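Local coordinates for protein pullulanase (Bacillus acidopullulyticus, PDB 2WAN) that hydrolyses alpha-1,6-glucosidic linkages in pullulan and in the branch points of starch polysaccharides, as a debranching enzyme of the alpha-amylase superfamily, at residues 397-402 with 511-516. Sequence-based numbering, arbitrary orientation.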
loop_
_atom_site.group_PDB
_atom_site.type_symbol
_atom_site.label_atom_id
_atom_site.label_comp_id
_atom_site.label_asym_id
_atom_site.label_seq_id
_atom_site.Cartn_x
_atom_site.Cartn_y
_atom_site.Cartn_z
ATOM N N ARG A 397 14.328 -12.354 14.113
ATOM C CA ARG A 397 15.163 -11.236 13.685
ATOM C C ARG A 397 16.370 -11.657 12.860
ATOM O O ARG A 397 17.068 -10.796 12.316
ATOM C CB ARG A 397 15.672 -10.425 14.884
ATOM C CG ARG A 397 14.624 -10.036 15.922
ATOM C CD ARG A 397 13.334 -9.465 15.308
ATOM N NE ARG A 397 12.570 -8.740 16.333
ATOM C CZ ARG A 397 11.345 -8.255 16.152
ATOM N NH1 ARG A 397 10.712 -8.429 15.000
ATOM N NH2 ARG A 397 10.749 -7.579 17.127
ATOM N N ALA A 398 16.641 -12.963 12.819
ATOM C CA ALA A 398 17.737 -13.557 12.048
ATOM C C ALA A 398 17.332 -15.010 11.730
ATOM O O ALA A 398 16.360 -15.527 12.314
ATOM C CB ALA A 398 19.037 -13.508 12.844
ATOM N N ILE A 399 18.036 -15.620 10.781
ATOM C CA ILE A 399 17.672 -16.938 10.242
ATOM C C ILE A 399 18.890 -17.805 9.896
ATOM O O ILE A 399 20.012 -17.311 9.771
ATOM C CB ILE A 399 16.814 -16.801 8.948
ATOM C CG1 ILE A 399 17.499 -15.842 7.954
ATOM C CG2 ILE A 399 15.371 -16.389 9.272
ATOM C CD1 ILE A 399 16.861 -15.823 6.509
ATOM N N SER A 400 18.661 -19.107 9.727
ATOM C CA SER A 400 19.633 -19.936 9.042
ATOM C C SER A 400 19.606 -19.519 7.574
ATOM O O SER A 400 18.664 -18.826 7.148
ATOM C CB SER A 400 19.237 -21.406 9.163
ATOM O OG SER A 400 17.967 -21.612 8.573
ATOM N N VAL A 401 20.610 -19.952 6.810
ATOM C CA VAL A 401 20.629 -19.719 5.356
ATOM C C VAL A 401 19.316 -20.238 4.769
ATOM O O VAL A 401 18.895 -21.370 5.083
ATOM C CB VAL A 401 21.846 -20.407 4.683
ATOM C CG1 VAL A 401 21.852 -20.172 3.162
ATOM C CG2 VAL A 401 23.139 -19.866 5.274
ATOM N N ASN A 402 18.656 -19.407 3.952
ATOM C CA ASN A 402 17.362 -19.761 3.323
ATOM C C ASN A 402 16.181 -19.949 4.278
ATOM O O ASN A 402 15.120 -20.487 3.894
ATOM C CB ASN A 402 17.496 -20.981 2.398
ATOM C CG ASN A 402 18.216 -20.661 1.093
ATOM O OD1 ASN A 402 18.942 -21.510 0.542
ATOM N ND2 ASN A 402 18.000 -19.459 0.578
ATOM N N PRO A 511 7.924 -11.244 -0.230
ATOM C CA PRO A 511 8.480 -11.337 1.131
ATOM C C PRO A 511 8.195 -12.667 1.839
ATOM O O PRO A 511 7.143 -13.298 1.631
ATOM C CB PRO A 511 7.794 -10.186 1.869
ATOM C CG PRO A 511 6.526 -9.964 1.113
ATOM C CD PRO A 511 6.856 -10.225 -0.314
ATOM N N ARG A 512 9.141 -13.076 2.670
ATOM C CA ARG A 512 9.012 -14.305 3.451
ATOM C C ARG A 512 9.272 -14.063 4.935
ATOM O O ARG A 512 8.522 -14.570 5.784
ATOM C CB ARG A 512 9.985 -15.375 2.938
ATOM C CG ARG A 512 9.879 -16.768 3.643
ATOM C CD ARG A 512 10.886 -17.747 3.021
ATOM N NE ARG A 512 12.251 -17.325 3.342
ATOM C CZ ARG A 512 13.316 -17.507 2.576
ATOM N NH1 ARG A 512 13.222 -18.140 1.410
ATOM N NH2 ARG A 512 14.489 -17.060 2.988
ATOM N N ASN A 513 10.350 -13.343 5.247
ATOM C CA ASN A 513 10.700 -13.053 6.664
ATOM C C ASN A 513 10.775 -11.536 6.861
ATOM O O ASN A 513 11.799 -10.898 6.599
ATOM C CB ASN A 513 12.009 -13.750 7.102
ATOM C CG ASN A 513 12.023 -15.237 6.743
ATOM O OD1 ASN A 513 11.523 -16.104 7.492
ATOM N ND2 ASN A 513 12.567 -15.534 5.588
ATOM N N TYR A 514 9.663 -10.961 7.304
ATOM C CA TYR A 514 9.508 -9.501 7.295
ATOM C C TYR A 514 10.489 -8.731 8.170
ATOM O O TYR A 514 10.732 -7.545 7.925
ATOM C CB TYR A 514 8.083 -9.104 7.671
ATOM C CG TYR A 514 7.051 -9.367 6.588
ATOM C CD1 TYR A 514 6.898 -8.483 5.510
ATOM C CD2 TYR A 514 6.220 -10.483 6.657
ATOM C CE1 TYR A 514 5.949 -8.709 4.527
ATOM C CE2 TYR A 514 5.266 -10.723 5.664
ATOM C CZ TYR A 514 5.143 -9.818 4.604
ATOM O OH TYR A 514 4.209 -10.025 3.615
ATOM N N ASN A 515 11.038 -9.385 9.194
ATOM C CA ASN A 515 11.866 -8.685 10.182
ATOM C C ASN A 515 13.347 -9.033 10.103
ATOM O O ASN A 515 14.106 -8.819 11.059
ATOM C CB ASN A 515 11.291 -8.950 11.571
ATOM C CG ASN A 515 9.875 -8.474 11.655
ATOM O OD1 ASN A 515 9.619 -7.280 11.452
ATOM N ND2 ASN A 515 8.938 -9.390 11.875
ATOM N N VAL A 516 13.741 -9.545 8.940
ATOM C CA VAL A 516 15.117 -9.990 8.662
ATOM C C VAL A 516 15.606 -9.291 7.382
ATOM O O VAL A 516 14.868 -9.238 6.407
ATOM C CB VAL A 516 15.186 -11.535 8.429
ATOM C CG1 VAL A 516 16.609 -12.000 8.088
ATOM C CG2 VAL A 516 14.609 -12.322 9.653
HETATM O O HOH W 1 16.411 -8.221 12.040
#
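R397 and V516 bring the two backbones together, their CA atoms 5.2 Å apart, and the gap widens to 10.0 Å between the CA atoms of N402 and R512. The contact joins the CBM48-like beta domain to the catalytic (beta/alpha)8 barrel: 397-402 belongs to the loop between strands 388-391 and 406-407, whereas 511-516 leaves the small antiparallel pair with 492-494 through a type I turn, N513 to V516. At the narrow end one water donates to both backbones, to R397 O at 2.7 Å and to N515 O at 2.6 Å. V516 CG2 lies 3.7 Å from R397 C, and its CG1, anti to the backbone N (chi1 178°), meets I399 CG1 at 3.9 Å, an apolar contact bordered by R530 of helix 529-543. R397 and N515 run side by side, and NH1, at the guanidinium edge, stands over the N515 amide face, 3.4 Å from CG, with the two planes 81° apart. The N515 amide is fixed from elsewhere, OD1 by S606 and ND2 by P394 O, while Y609 makes a cation-pi contact with R397. At the wide end R512 extends from its backbone and then bends at chi3 (68°), which lays a guanidinium face against the N402 carbonyl; E493 forms a salt bridge with NH2 and N495 accepts from NH1. A leucine in place of R512 would probably leave the E493 carboxylate without its charged mate and N402 without this flat cover. N402 O sits 3.5 Å above the guanidinium plane, displaced toward its rim.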